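PDB 3QW3: orotidine-5-phosphate decarboxylase/orotate phosphoribosyltransferase, putative (Ompdcase-oprtase, putative) from Leishmania infantum, which probably catalyses decarboxylation of orotidine 5'-phosphate to UMP, the last step of de novo UMP synthesis, this chain being the decarboxylase domain of a bifunctional UMP synthase. Local coordinates for residues V80-R85 and A107-P112; P121-P126 and G170-V175; M1-L6 and D127-V132; W195-G200 and G222-V227. All blocks are in the same frame, centred on the assembly; numbering follows the deposited sequence.

All four contacts belong to one TIM barrel. Interactions 1 and 4 are buried pairings of adjacent parallel strands on different parts of the barrel wall, so backbone hydrogen bonds dominate; interaction 1 adds a charged cluster shared with the second subunit, whereas interaction 4 adds an indole over a glycine. Interactions 2 and 3 are smaller and meet at strand 129-135, which carries one side of interaction 3 and borders interaction 2. In interaction 2, also buried, the end of helix 116-123 meets the start of 172-176 and the residue before it; in interaction 3 the N-terminal helix brings two phenylalanines to 127-132, partly at the surface. Phe4 meets Trp195 between interactions 3 and 4.

Interaction 1. Residues V80-R85 and A107-P112; sequences VLDAKR and AITASP
Thr109 reaches across to Asp82 and Lys84, and the contact is tightest there. With chi1 at 51°, OG1 sits between the backbone N and the carbonyl carbon and faces strand 80-85. It donates to Asp82 OD1 at 2.7 Å and accepts from Lys84 N, with 2.9 Å between Lys84 N and Thr109 OG1. Asp82 OD1 meets the threonine on its anti side and Lys84 NZ on its syn side, at 2.8 Å from NZ, the two donors approaching from opposite faces of the carboxylate.

Away from this knot the fit is looser, although still buried: Val80 CG2 and Ala107 CB are 4.0 Å apart, and Ile108 CD1 lies 3.9 Å from Arg85 CG, the two side chains nearly perpendicular. Parallel pairing runs from Leu81 N to Ala107 O (2.8 Å) through a beta bulge to Ser111 N and Arg85 O (3.0 Å).

Asp82 also pairs with Lys49, and Lys84 with Asp87 of the second subunit, consistent with the family's Lys-Asp-Lys-Asp active-site array. Arg85 makes a separate salt bridge to Glu56 of that subunit. Helix 89-102 completes the beta-alpha-beta unit outside, while strands 47-50 and 129-135 flank the pair.

Interaction 2. Residues P121-P126 and G170-V175; sequences PFMRYP and GNVGLV
Met123 and Val172 make the apolar half of this contact. The methionine chain runs extended beyond CG, with chi2 at 170° and chi3 at 178°, which carries its thioether out from the C-terminal part of helix 116-123 to the beginning of strand 172-176. There it crosses the valine at a slant. SD and CE both rest on one branch: Met123 CE is 3.6 Å from Val172 CG2, and Met123 SD is equally close to that methyl. The other branch is touched less closely, with Val172 CG1 3.9 Å from Met123 CE. Val130 and Val132 of strand 129-135 also meet the methionine, and Ala162 of helix 154-163 meets the valine, so the pair belongs to the layer between strands and outer helices.

The polar half gathers round Asn171, whose side chain leans toward the turn that follows the helix. Its amide lies beside the carbonyls of Met123 and Tyr125. The amide is probably rotated by half a turn from its modelled orientation; in that case its NH2 group could serve both carbonyls, but the model does not settle this. Met123 O accepts from Asn169 ND2.

Backbone contributions are slight. The closest CA pair is Pro126 and Asn171, 6.4 Å apart. Strand 129-135 is the sheet neighbour of strand 172-176, and its Val130 is joined by backbone bonds to Asn171 and Gly173. The chemistry therefore implies a division of labour: an extended thioether packs on the valine, while a buried asparagine amide lies where, if turned over, it could serve the carbonyls of the turn.

Interaction 3. Residues M1-L6 and D127-V132; sequences MSFFDL and DKAVFV
Phe3 and Phe4 approach Ala129 together, and its methyl sits against both rings. Phe3 CD2 comes to 3.4 Å from Ala129 CB, and Phe4 CE2 to 3.6 Å from the same carbon. The two rings are themselves turned across each other: Phe3 CD2 stands over the centre of the Phe4 face, while Phe4 CD2 lies in the plane of the Phe3 ring at its edge.

CG of Phe3 is anti to the backbone N (chi1 172°), which sends the ring beyond the alanine to Phe131. Here the planes stand at 79° with centroids 5.7 Å apart, an oblique meeting in which Phe3 CZ approaches the rim of the Phe131 ring near its plane, 3.6 Å from Phe131 CE2.

One backbone bond fixes this aromatic group to the strand's approach: Phe3 N donates to Asp127 O at 2.9 Å and 159°. Just beside it, Ser2 is the N-cap of helix 3-11. Its OG accepts from Asp5 N at 3.0 Å, and a weak return bond from Ser2 N to Asp5 OD2 completes a capping box.

Ala107 and His106 also pack on Phe3, and Trp195 meets Phe4. This is the closing of the N-terminal mouth of a TIM barrel: the leading helix lies across the end where strands such as 129-135 begin, opposite the C-terminal ends that bear the active site in this fold.

Interaction 4. Residues W195-G200 and G222-V227; sequences WFLVPG and GMLINV
This is a parallel strand pairing in the wall of the TIM barrel, joining the short strand 196-198 to strand 223-227. Four backbone bonds hold it in an even register: Phe196 N to Gly222 O, Leu224 N to Phe196 O, Val198 N to Leu224 O at 2.7 Å, and Asn226 N to Val198 O.

At the entry to the pair, Trp195 spreads its indole over Gly222. The glycine CA lies 3.6 Å from the centroid of the six-membered ring, only 14° off its normal, a CH-pi contact over the face. Gly222 has a positive phi of 92°, where a side chain would press on the preceding carbonyl. Further along, Val198 gathers the apolar contacts: its CG2 is 3.6 Å from Met223 CE, which the bend at chi3 (84°) brings round, and its CB is 3.9 Å from Ile225 CD1, these two side chains lying side by side and pointing the same way. Leu197 and Leu224 both point to the other face.

Near the exit a water donates to both Val198 O (2.6 Å) and Asn226 O (2.7 Å), bridging the two strands as they part. Pro199 lies close to a bound sulfate there, at the C-terminal ends of the strands, the end that carries the active site in TIM barrels.

Helix 208-215 links the strands as a beta-alpha-beta crossover. Strands 172-176 and 16-20 flank the pair; Lys49 of strand 47-50 meets Leu197 and Asn226, and Leu7 of helix 3-11 touches Trp195.

Interaction 1. Residues V80-R85 and A107-P112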
loop_
_atom_site.group_PDB
_atom_site.type_symbol
_atom_site.label_atom_id
_atom_site.label_comp_id
_atom_site.label_asym_id
_atom_site.label_seq_id
_atom_site.Cartn_x
_atom_site.Cartn_y
_atom_site.Cartn_z
ATOM N N VAL A 80 12.579 -0.191 -10.224
ATOM C CA VAL A 80 11.341 0.293 -9.637
ATOM C C VAL A 80 10.801 -0.791 -8.705
ATOM O O VAL A 80 10.415 -1.863 -9.158
ATOM C CB VAL A 80 10.284 0.602 -10.725
ATOM C CG1 VAL A 80 8.987 1.111 -10.081
ATOM C CG2 VAL A 80 10.831 1.612 -11.742
ATOM N N LEU A 81 10.794 -0.529 -7.400
ATOM C CA LEU A 81 10.215 -1.484 -6.468
ATOM C C LEU A 81 8.699 -1.324 -6.512
ATOM O O LEU A 81 8.172 -0.276 -6.131
ATOM C CB LEU A 81 10.759 -1.280 -5.045
ATOM C CG LEU A 81 10.232 -2.244 -3.975
ATOM C CD1 LEU A 81 10.587 -3.707 -4.278
ATOM C CD2 LEU A 81 10.748 -1.842 -2.585
ATOM N N ASP A 82 8.004 -2.353 -6.994
ATOM C CA ASP A 82 6.541 -2.287 -7.085
ATOM C C ASP A 82 5.920 -2.737 -5.776
ATOM O O ASP A 82 5.566 -3.908 -5.604
ATOM C CB ASP A 82 5.994 -3.098 -8.258
ATOM C CG ASP A 82 4.573 -2.693 -8.635
ATOM O OD1 ASP A 82 3.948 -1.872 -7.921
ATOM O OD2 ASP A 82 4.071 -3.197 -9.658
ATOM N N ALA A 83 5.812 -1.778 -4.864
ATOM C CA ALA A 83 5.396 -2.020 -3.489
ATOM C C ALA A 83 4.045 -1.381 -3.155
ATOM O O ALA A 83 3.424 -1.748 -2.154
ATOM C CB ALA A 83 6.478 -1.504 -2.549
ATOM N N LYS A 84 3.602 -0.439 -3.993
ATOM C CA LYS A 84 2.336 0.282 -3.815
ATOM C C LYS A 84 2.088 0.655 -2.343
ATOM O O LYS A 84 1.078 0.291 -1.742
ATOM C CB LYS A 84 1.164 -0.494 -4.443
ATOM C CG LYS A 84 1.327 -0.711 -5.958
ATOM C CD LYS A 84 0.115 -1.409 -6.581
ATOM C CE LYS A 84 0.275 -1.607 -8.100
ATOM N NZ LYS A 84 1.320 -2.621 -8.455
ATOM N N ARG A 85 3.040 1.389 -1.775
ATOM C CA ARG A 85 2.971 1.784 -0.375
ATOM C C ARG A 85 2.158 3.057 -0.187
ATOM O O ARG A 85 1.986 3.852 -1.113
ATOM C CB ARG A 85 4.382 1.966 0.203
ATOM C CG ARG A 85 5.280 0.722 0.133
ATOM C CD ARG A 85 4.732 -0.463 0.944
ATOM N NE ARG A 85 5.750 -1.476 1.238
ATOM C CZ ARG A 85 5.699 -2.755 0.861
ATOM N NH1 ARG A 85 4.687 -3.215 0.131
ATOM N NH2 ARG A 85 6.676 -3.584 1.214
ATOM N N ALA A 107 13.307 3.729 -7.396
ATOM C CA ALA A 107 11.944 4.218 -7.471
ATOM C C ALA A 107 11.000 3.270 -6.741
ATOM O O ALA A 107 11.338 2.102 -6.497
ATOM C CB ALA A 107 11.508 4.374 -8.932
ATOM N N ILE A 108 9.815 3.775 -6.420
ATOM C CA ILE A 108 8.779 2.974 -5.759
ATOM C C ILE A 108 7.409 3.332 -6.337
ATOM O O ILE A 108 7.217 4.428 -6.858
ATOM C CB ILE A 108 8.801 3.210 -4.216
ATOM C CG1 ILE A 108 8.089 2.078 -3.453
ATOM C CG2 ILE A 108 8.256 4.596 -3.856
ATOM C CD1 ILE A 108 8.225 2.196 -1.920
ATOM N N THR A 109 6.460 2.408 -6.246
ATOM C CA THR A 109 5.070 2.730 -6.562
ATOM C C THR A 109 4.314 3.045 -5.272
ATOM O O THR A 109 4.654 2.531 -4.212
ATOM C CB THR A 109 4.365 1.587 -7.312
ATOM O OG1 THR A 109 4.547 0.361 -6.592
ATOM C CG2 THR A 109 4.943 1.441 -8.722
ATOM N N ALA A 110 3.300 3.896 -5.373
ATOM C CA ALA A 110 2.589 4.378 -4.184
ATOM C C ALA A 110 1.129 4.676 -4.473
ATOM O O ALA A 110 0.784 5.080 -5.587
ATOM C CB ALA A 110 3.275 5.623 -3.629
ATOM N N SER A 111 0.283 4.474 -3.462
ATOM C CA SER A 111 -1.140 4.802 -3.542
ATOM C C SER A 111 -1.349 6.290 -3.238
ATOM O O SER A 111 -0.688 6.833 -2.354
ATOM C CB SER A 111 -1.936 3.947 -2.540
ATOM O OG SER A 111 -3.241 4.476 -2.342
ATOM N N PRO A 112 -2.280 6.946 -3.954
ATOM C CA PRO A 112 -2.581 8.353 -3.711
ATOM C C PRO A 112 -3.626 8.594 -2.627
ATOM O O PRO A 112 -3.873 9.751 -2.284
ATOM C CB PRO A 112 -3.163 8.806 -5.051
ATOM C CG PRO A 112 -3.869 7.594 -5.551
ATOM C CD PRO A 112 -2.986 6.438 -5.144
#

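Interaction 2. Residues P121-P126 and G170-V175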
loop_
_atom_site.group_PDB
_atom_site.type_symbol
_atom_site.label_atom_id
_atom_site.label_comp_id
_atom_site.label_asym_id
_atom_site.label_seq_id
_atom_site.Cartn_x
_atom_site.Cartn_y
_atom_site.Cartn_z
ATOM N N PRO A 121 6.943 11.817 2.127
ATOM C CA PRO A 121 8.085 11.039 2.626
ATOM C C PRO A 121 8.823 10.241 1.547
ATOM O O PRO A 121 10.000 9.934 1.710
ATOM C CB PRO A 121 7.440 10.095 3.645
ATOM C CG PRO A 121 6.245 10.842 4.111
ATOM C CD PRO A 121 5.716 11.490 2.878
ATOM N N PHE A 122 8.137 9.900 0.461
ATOM C CA PHE A 122 8.802 9.271 -0.671
ATOM C C PHE A 122 9.399 10.332 -1.596
ATOM O O PHE A 122 10.551 10.219 -2.018
ATOM C CB PHE A 122 7.838 8.355 -1.425
ATOM C CG PHE A 122 7.292 7.238 -0.585
ATOM C CD1 PHE A 122 8.083 6.132 -0.271
ATOM C CD2 PHE A 122 5.991 7.293 -0.098
ATOM C CE1 PHE A 122 7.580 5.095 0.512
ATOM C CE2 PHE A 122 5.480 6.258 0.691
ATOM C CZ PHE A 122 6.275 5.159 0.990
ATOM N N MET A 123 8.629 11.380 -1.864
ATOM C CA MET A 123 9.015 12.401 -2.853
ATOM C C MET A 123 10.145 13.326 -2.393
ATOM O O MET A 123 10.741 14.035 -3.208
ATOM C CB MET A 123 7.793 13.216 -3.280
ATOM C CG MET A 123 6.719 12.381 -3.971
ATOM S SD MET A 123 5.175 13.252 -4.235
ATOM C CE MET A 123 4.231 12.003 -5.102
ATOM N N ARG A 124 10.445 13.311 -1.095
ATOM C CA ARG A 124 11.500 14.168 -0.541
ATOM C C ARG A 124 12.916 13.727 -0.943
ATOM O O ARG A 124 13.888 14.458 -0.716
ATOM C CB ARG A 124 11.363 14.293 0.983
ATOM C CG ARG A 124 11.484 12.987 1.745
ATOM C CD ARG A 124 11.197 13.180 3.237
ATOM N NE ARG A 124 12.228 13.970 3.910
ATOM C CZ ARG A 124 13.366 13.475 4.390
ATOM N NH1 ARG A 124 13.643 12.182 4.274
ATOM N NH2 ARG A 124 14.233 14.281 4.991
ATOM N N TYR A 125 13.026 12.531 -1.526
ATOM C CA TYR A 125 14.285 12.034 -2.075
ATOM C C TYR A 125 14.363 12.470 -3.541
ATOM O O TYR A 125 13.757 11.832 -4.402
ATOM C CB TYR A 125 14.333 10.503 -2.037
ATOM C CG TYR A 125 14.468 9.829 -0.683
ATOM C CD1 TYR A 125 13.411 9.818 0.230
ATOM C CD2 TYR A 125 15.635 9.145 -0.346
ATOM C CE1 TYR A 125 13.532 9.178 1.457
ATOM C CE2 TYR A 125 15.766 8.500 0.880
ATOM C CZ TYR A 125 14.708 8.521 1.775
ATOM O OH TYR A 125 14.841 7.882 2.986
ATOM N N PRO A 126 15.119 13.545 -3.841
ATOM C CA PRO A 126 15.129 14.066 -5.216
ATOM C C PRO A 126 15.691 13.079 -6.245
ATOM O O PRO A 126 15.306 13.128 -7.419
ATOM C CB PRO A 126 16.033 15.307 -5.119
ATOM C CG PRO A 126 16.102 15.630 -3.660
ATOM C CD PRO A 126 16.024 14.309 -2.965
ATOM N N GLY A 170 10.312 17.162 -9.016
ATOM C CA GLY A 170 10.443 16.689 -10.398
ATOM C C GLY A 170 10.649 15.189 -10.480
ATOM O O GLY A 170 11.247 14.685 -11.436
ATOM N N ASN A 171 10.147 14.477 -9.472
ATOM C CA ASN A 171 10.378 13.039 -9.348
ATOM C C ASN A 171 9.106 12.205 -9.256
ATOM O O ASN A 171 9.155 11.034 -8.870
ATOM C CB ASN A 171 11.322 12.735 -8.173
ATOM C CG ASN A 171 10.759 13.164 -6.810
ATOM O OD1 ASN A 171 11.343 12.849 -5.774
ATOM N ND2 ASN A 171 9.643 13.879 -6.805
ATOM N N VAL A 172 7.978 12.816 -9.609
ATOM C CA VAL A 172 6.685 12.135 -9.585
ATOM C C VAL A 172 6.343 11.570 -10.960
ATOM O O VAL A 172 6.514 12.240 -11.987
ATOM C CB VAL A 172 5.557 13.079 -9.098
ATOM C CG1 VAL A 172 4.213 12.342 -8.996
ATOM C CG2 VAL A 172 5.938 13.674 -7.755
ATOM N N GLY A 173 5.872 10.327 -10.959
ATOM C CA GLY A 173 5.346 9.671 -12.146
ATOM C C GLY A 173 3.975 9.112 -11.815
ATOM O O GLY A 173 3.515 9.212 -10.674
ATOM N N LEU A 174 3.318 8.530 -12.808
ATOM C CA LEU A 174 1.991 7.958 -12.627
ATOM C C LEU A 174 1.931 6.532 -13.139
ATOM O O LEU A 174 2.573 6.208 -14.136
ATOM C CB LEU A 174 0.949 8.787 -13.375
ATOM C CG LEU A 174 0.701 10.205 -12.862
ATOM C CD1 LEU A 174 -0.154 10.965 -13.856
ATOM C CD2 LEU A 174 0.021 10.159 -11.511
ATOM N N VAL A 175 1.152 5.687 -12.462
ATOM C CA VAL A 175 0.858 4.343 -12.968
ATOM C C VAL A 175 -0.448 4.417 -13.756
ATOM O O VAL A 175 -1.488 4.781 -13.204
ATOM C CB VAL A 175 0.748 3.283 -11.834
ATOM C CG1 VAL A 175 0.485 1.885 -12.432
ATOM C CG2 VAL A 175 2.022 3.274 -10.995
#

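Interaction 3. Residues M1-L6 and D127-V132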
loop_
_atom_site.group_PDB
_atom_site.type_symbol
_atom_site.label_atom_id
_atom_site.label_comp_id
_atom_site.label_asym_id
_atom_site.label_seq_id
_atom_site.Cartn_x
_atom_site.Cartn_y
_atom_site.Cartn_z
ATOM N N MET A 1 23.442 10.636 -9.801
ATOM C CA MET A 1 22.916 9.412 -10.470
ATOM C C MET A 1 21.459 9.148 -10.061
ATOM O O MET A 1 21.150 8.139 -9.416
ATOM C CB MET A 1 23.810 8.209 -10.141
ATOM C CG MET A 1 23.683 7.016 -11.088
ATOM S SD MET A 1 24.859 7.027 -12.461
ATOM C CE MET A 1 24.102 8.207 -13.586
ATOM N N SER A 2 20.572 10.066 -10.446
ATOM C CA SER A 2 19.149 9.972 -10.100
ATOM C C SER A 2 18.422 8.935 -10.951
ATOM O O SER A 2 18.927 8.499 -11.991
ATOM C CB SER A 2 18.460 11.327 -10.263
ATOM O OG SER A 2 18.060 11.543 -11.609
ATOM N N PHE A 3 17.224 8.557 -10.508
ATOM C CA PHE A 3 16.381 7.665 -11.288
ATOM C C PHE A 3 16.162 8.185 -12.709
ATOM O O PHE A 3 16.301 7.434 -13.680
ATOM C CB PHE A 3 15.026 7.453 -10.603
ATOM C CG PHE A 3 14.052 6.698 -11.449
ATOM C CD1 PHE A 3 14.062 5.309 -11.459
ATOM C CD2 PHE A 3 13.148 7.370 -12.268
ATOM C CE1 PHE A 3 13.168 4.596 -12.262
ATOM C CE2 PHE A 3 12.247 6.662 -13.067
ATOM C CZ PHE A 3 12.266 5.272 -13.058
ATOM N N PHE A 4 15.810 9.463 -12.831
ATOM C CA PHE A 4 15.519 10.033 -14.146
ATOM C C PHE A 4 16.758 10.267 -15.014
ATOM O O PHE A 4 16.653 10.240 -16.241
ATOM C CB PHE A 4 14.614 11.268 -14.042
ATOM C CG PHE A 4 13.202 10.931 -13.658
ATOM C CD1 PHE A 4 12.352 10.301 -14.566
ATOM C CD2 PHE A 4 12.734 11.194 -12.372
ATOM C CE1 PHE A 4 11.047 9.962 -14.203
ATOM C CE2 PHE A 4 11.434 10.860 -12.005
ATOM C CZ PHE A 4 10.590 10.245 -12.918
ATOM N N ASP A 5 17.922 10.460 -14.387
ATOM C CA ASP A 5 19.201 10.472 -15.117
ATOM C C ASP A 5 19.463 9.110 -15.752
ATOM O O ASP A 5 19.857 9.020 -16.921
ATOM C CB ASP A 5 20.374 10.808 -14.192
ATOM C CG ASP A 5 20.401 12.264 -13.768
ATOM O OD1 ASP A 5 19.828 13.122 -14.477
ATOM O OD2 ASP A 5 21.011 12.540 -12.709
ATOM N N LEU A 6 19.247 8.054 -14.971
ATOM C CA LEU A 6 19.432 6.696 -15.452
ATOM C C LEU A 6 18.390 6.373 -16.515
ATOM O O LEU A 6 18.727 5.843 -17.576
ATOM C CB LEU A 6 19.370 5.680 -14.303
ATOM C CG LEU A 6 20.494 5.731 -13.260
ATOM C CD1 LEU A 6 20.121 4.908 -12.048
ATOM C CD2 LEU A 6 21.813 5.235 -13.847
ATOM N N ASP A 127 16.578 12.192 -5.797
ATOM C CA ASP A 127 17.232 11.202 -6.660
ATOM C C ASP A 127 16.389 9.942 -6.897
ATOM O O ASP A 127 16.767 9.076 -7.696
ATOM C CB ASP A 127 18.609 10.823 -6.093
ATOM C CG ASP A 127 18.546 10.314 -4.650
ATOM O OD1 ASP A 127 17.814 10.902 -3.822
ATOM O OD2 ASP A 127 19.248 9.325 -4.340
ATOM N N LYS A 128 15.256 9.851 -6.199
ATOM C CA LYS A 128 14.351 8.705 -6.303
ATOM C C LYS A 128 13.014 9.124 -6.897
ATOM O O LYS A 128 12.566 10.252 -6.702
ATOM C CB LYS A 128 14.131 8.066 -4.922
ATOM C CG LYS A 128 15.411 7.715 -4.160
ATOM C CD LYS A 128 16.181 6.561 -4.797
ATOM C CE LYS A 128 17.495 6.312 -4.075
ATOM N NZ LYS A 128 18.179 5.095 -4.601
ATOM N N ALA A 129 12.372 8.217 -7.620
ATOM C CA ALA A 129 11.094 8.533 -8.235
ATOM C C ALA A 129 9.958 7.848 -7.493
ATOM O O ALA A 129 10.146 6.798 -6.885
ATOM C CB ALA A 129 11.082 8.126 -9.685
ATOM N N VAL A 130 8.784 8.459 -7.562
ATOM C CA VAL A 130 7.578 7.896 -6.975
ATOM C C VAL A 130 6.517 7.829 -8.060
ATOM O O VAL A 130 6.042 8.862 -8.545
ATOM C CB VAL A 130 7.075 8.753 -5.798
ATOM C CG1 VAL A 130 5.886 8.071 -5.108
ATOM C CG2 VAL A 130 8.204 9.004 -4.821
ATOM N N PHE A 131 6.165 6.604 -8.447
ATOM C CA PHE A 131 5.093 6.379 -9.404
ATOM C C PHE A 131 3.784 6.182 -8.648
ATOM O O PHE A 131 3.606 5.180 -7.956
ATOM C CB PHE A 131 5.410 5.169 -10.283
ATOM C CG PHE A 131 6.482 5.436 -11.309
ATOM C CD1 PHE A 131 6.152 6.023 -12.524
ATOM C CD2 PHE A 131 7.808 5.093 -11.057
ATOM C CE1 PHE A 131 7.135 6.278 -13.491
ATOM C CE2 PHE A 131 8.808 5.349 -12.019
ATOM C CZ PHE A 131 8.460 5.944 -13.232
ATOM N N VAL A 132 2.882 7.150 -8.782
ATOM C CA VAL A 132 1.629 7.162 -8.023
ATOM C C VAL A 132 0.517 6.513 -8.827
ATOM O O VAL A 132 0.328 6.830 -10.001
ATOM C CB VAL A 132 1.220 8.604 -7.642
ATOM C CG1 VAL A 132 -0.049 8.585 -6.789
ATOM C CG2 VAL A 132 2.349 9.285 -6.883
#

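Interaction 4. Residues W195-G200 and G222-V227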
loop_
_atom_site.group_PDB
_atom_site.type_symbol
_atom_site.label_atom_id
_atom_site.label_comp_id
_atom_site.label_asym_id
_atom_site.label_seq_id
_atom_site.Cartn_x
_atom_site.Cartn_y
_atom_site.Cartn_z
ATOM N N TRP A 195 6.392 10.969 -16.389
ATOM C CA TRP A 195 6.572 9.602 -16.866
ATOM C C TRP A 195 5.405 8.753 -16.397
ATOM O O TRP A 195 4.946 8.898 -15.255
ATOM C CB TRP A 195 7.871 9.010 -16.329
ATOM C CG TRP A 195 9.053 9.351 -17.165
ATOM C CD1 TRP A 195 9.808 10.489 -17.106
ATOM C CD2 TRP A 195 9.616 8.543 -18.201
ATOM N NE1 TRP A 195 10.821 10.432 -18.040
ATOM C CE2 TRP A 195 10.722 9.248 -18.727
ATOM C CE3 TRP A 195 9.297 7.285 -18.735
ATOM C CZ2 TRP A 195 11.508 8.739 -19.767
ATOM C CZ3 TRP A 195 10.081 6.779 -19.774
ATOM C CH2 TRP A 195 11.172 7.511 -20.275
ATOM N N PHE A 196 4.922 7.885 -17.280
ATOM C CA PHE A 196 3.905 6.903 -16.907
ATOM C C PHE A 196 4.558 5.529 -16.840
ATOM O O PHE A 196 5.334 5.155 -17.733
ATOM C CB PHE A 196 2.754 6.823 -17.924
ATOM C CG PHE A 196 1.969 8.098 -18.123
ATOM C CD1 PHE A 196 2.137 9.221 -17.310
ATOM C CD2 PHE A 196 1.002 8.145 -19.127
ATOM C CE1 PHE A 196 1.380 10.380 -17.537
ATOM C CE2 PHE A 196 0.239 9.294 -19.349
ATOM C CZ PHE A 196 0.434 10.408 -18.552
ATOM N N LEU A 197 4.251 4.782 -15.787
ATOM C CA LEU A 197 4.581 3.364 -15.737
ATOM C C LEU A 197 3.330 2.660 -16.223
ATOM O O LEU A 197 2.257 2.824 -15.641
ATOM C CB LEU A 197 4.949 2.937 -14.313
ATOM C CG LEU A 197 5.197 1.447 -14.052
ATOM C CD1 LEU A 197 6.368 0.887 -14.860
ATOM C CD2 LEU A 197 5.424 1.212 -12.555
ATOM N N VAL A 198 3.477 1.884 -17.296
ATOM C CA VAL A 198 2.338 1.378 -18.057
ATOM C C VAL A 198 2.333 -0.150 -18.057
ATOM O O VAL A 198 3.024 -0.775 -18.870
ATOM C CB VAL A 198 2.346 1.950 -19.506
ATOM C CG1 VAL A 198 1.131 1.483 -20.296
ATOM C CG2 VAL A 198 2.377 3.463 -19.463
ATOM N N PRO A 199 1.575 -0.758 -17.126
ATOM C CA PRO A 199 1.492 -2.218 -17.099
ATOM C C PRO A 199 0.355 -2.788 -17.955
ATOM O O PRO A 199 -0.606 -2.072 -18.274
ATOM C CB PRO A 199 1.261 -2.527 -15.617
ATOM C CG PRO A 199 0.627 -1.285 -15.042
ATOM C CD PRO A 199 0.857 -0.137 -15.995
ATOM N N GLY A 200 0.505 -4.053 -18.347
ATOM C CA GLY A 200 -0.566 -4.836 -18.980
ATOM C C GLY A 200 -0.915 -4.593 -20.442
ATOM O O GLY A 200 -2.096 -4.440 -20.769
ATOM N N GLY A 222 8.584 9.255 -22.149
ATOM C CA GLY A 222 7.638 9.474 -21.054
ATOM C C GLY A 222 6.694 8.317 -20.785
ATOM O O GLY A 222 5.754 8.451 -20.006
ATOM N N MET A 223 6.934 7.183 -21.435
ATOM C CA MET A 223 6.193 5.967 -21.124
ATOM C C MET A 223 7.156 4.840 -20.857
ATOM O O MET A 223 8.101 4.615 -21.617
ATOM C CB MET A 223 5.254 5.573 -22.263
ATOM C CG MET A 223 3.927 6.289 -22.247
ATOM S SD MET A 223 2.979 5.695 -23.648
ATOM C CE MET A 223 2.231 4.201 -23.011
ATOM N N LEU A 224 6.913 4.147 -19.751
ATOM C CA LEU A 224 7.707 2.991 -19.377
ATOM C C LEU A 224 6.775 1.793 -19.460
ATOM O O LEU A 224 5.861 1.637 -18.639
ATOM C CB LEU A 224 8.269 3.149 -17.955
ATOM C CG LEU A 224 9.768 3.027 -17.671
ATOM C CD1 LEU A 224 9.992 2.855 -16.165
ATOM C CD2 LEU A 224 10.472 1.914 -18.459
ATOM N N ILE A 225 6.989 0.964 -20.480
ATOM C CA ILE A 225 6.101 -0.165 -20.781
ATOM C C ILE A 225 6.526 -1.432 -20.058
ATOM O O ILE A 225 7.523 -2.058 -20.420
ATOM C CB ILE A 225 6.041 -0.459 -22.310
ATOM C CG1 ILE A 225 5.738 0.814 -23.118
ATOM C CG2 ILE A 225 5.050 -1.606 -22.617
ATOM C CD1 ILE A 225 4.432 1.479 -22.794
ATOM N N ASN A 226 5.757 -1.822 -19.047
ATOM C CA ASN A 226 6.102 -3.001 -18.275
ATOM C C ASN A 226 5.565 -4.267 -18.917
ATOM O O ASN A 226 4.402 -4.323 -19.315
ATOM C CB ASN A 226 5.597 -2.907 -16.832
ATOM C CG ASN A 226 5.965 -4.126 -16.013
ATOM O OD1 ASN A 226 5.129 -5.016 -15.784
ATOM N ND2 ASN A 226 7.216 -4.198 -15.584
ATOM N N VAL A 227 6.423 -5.275 -19.011
ATOM C CA VAL A 227 6.010 -6.605 -19.433
ATOM C C VAL A 227 6.505 -7.623 -18.415
ATOM O O VAL A 227 7.685 -7.631 -18.045
ATOM C CB VAL A 227 6.528 -6.959 -20.851
ATOM C CG1 VAL A 227 6.051 -8.352 -21.260
ATOM C CG2 VAL A 227 6.044 -5.928 -21.864
HETATM O O HOH W 1 2.458 -2.813 -20.446
#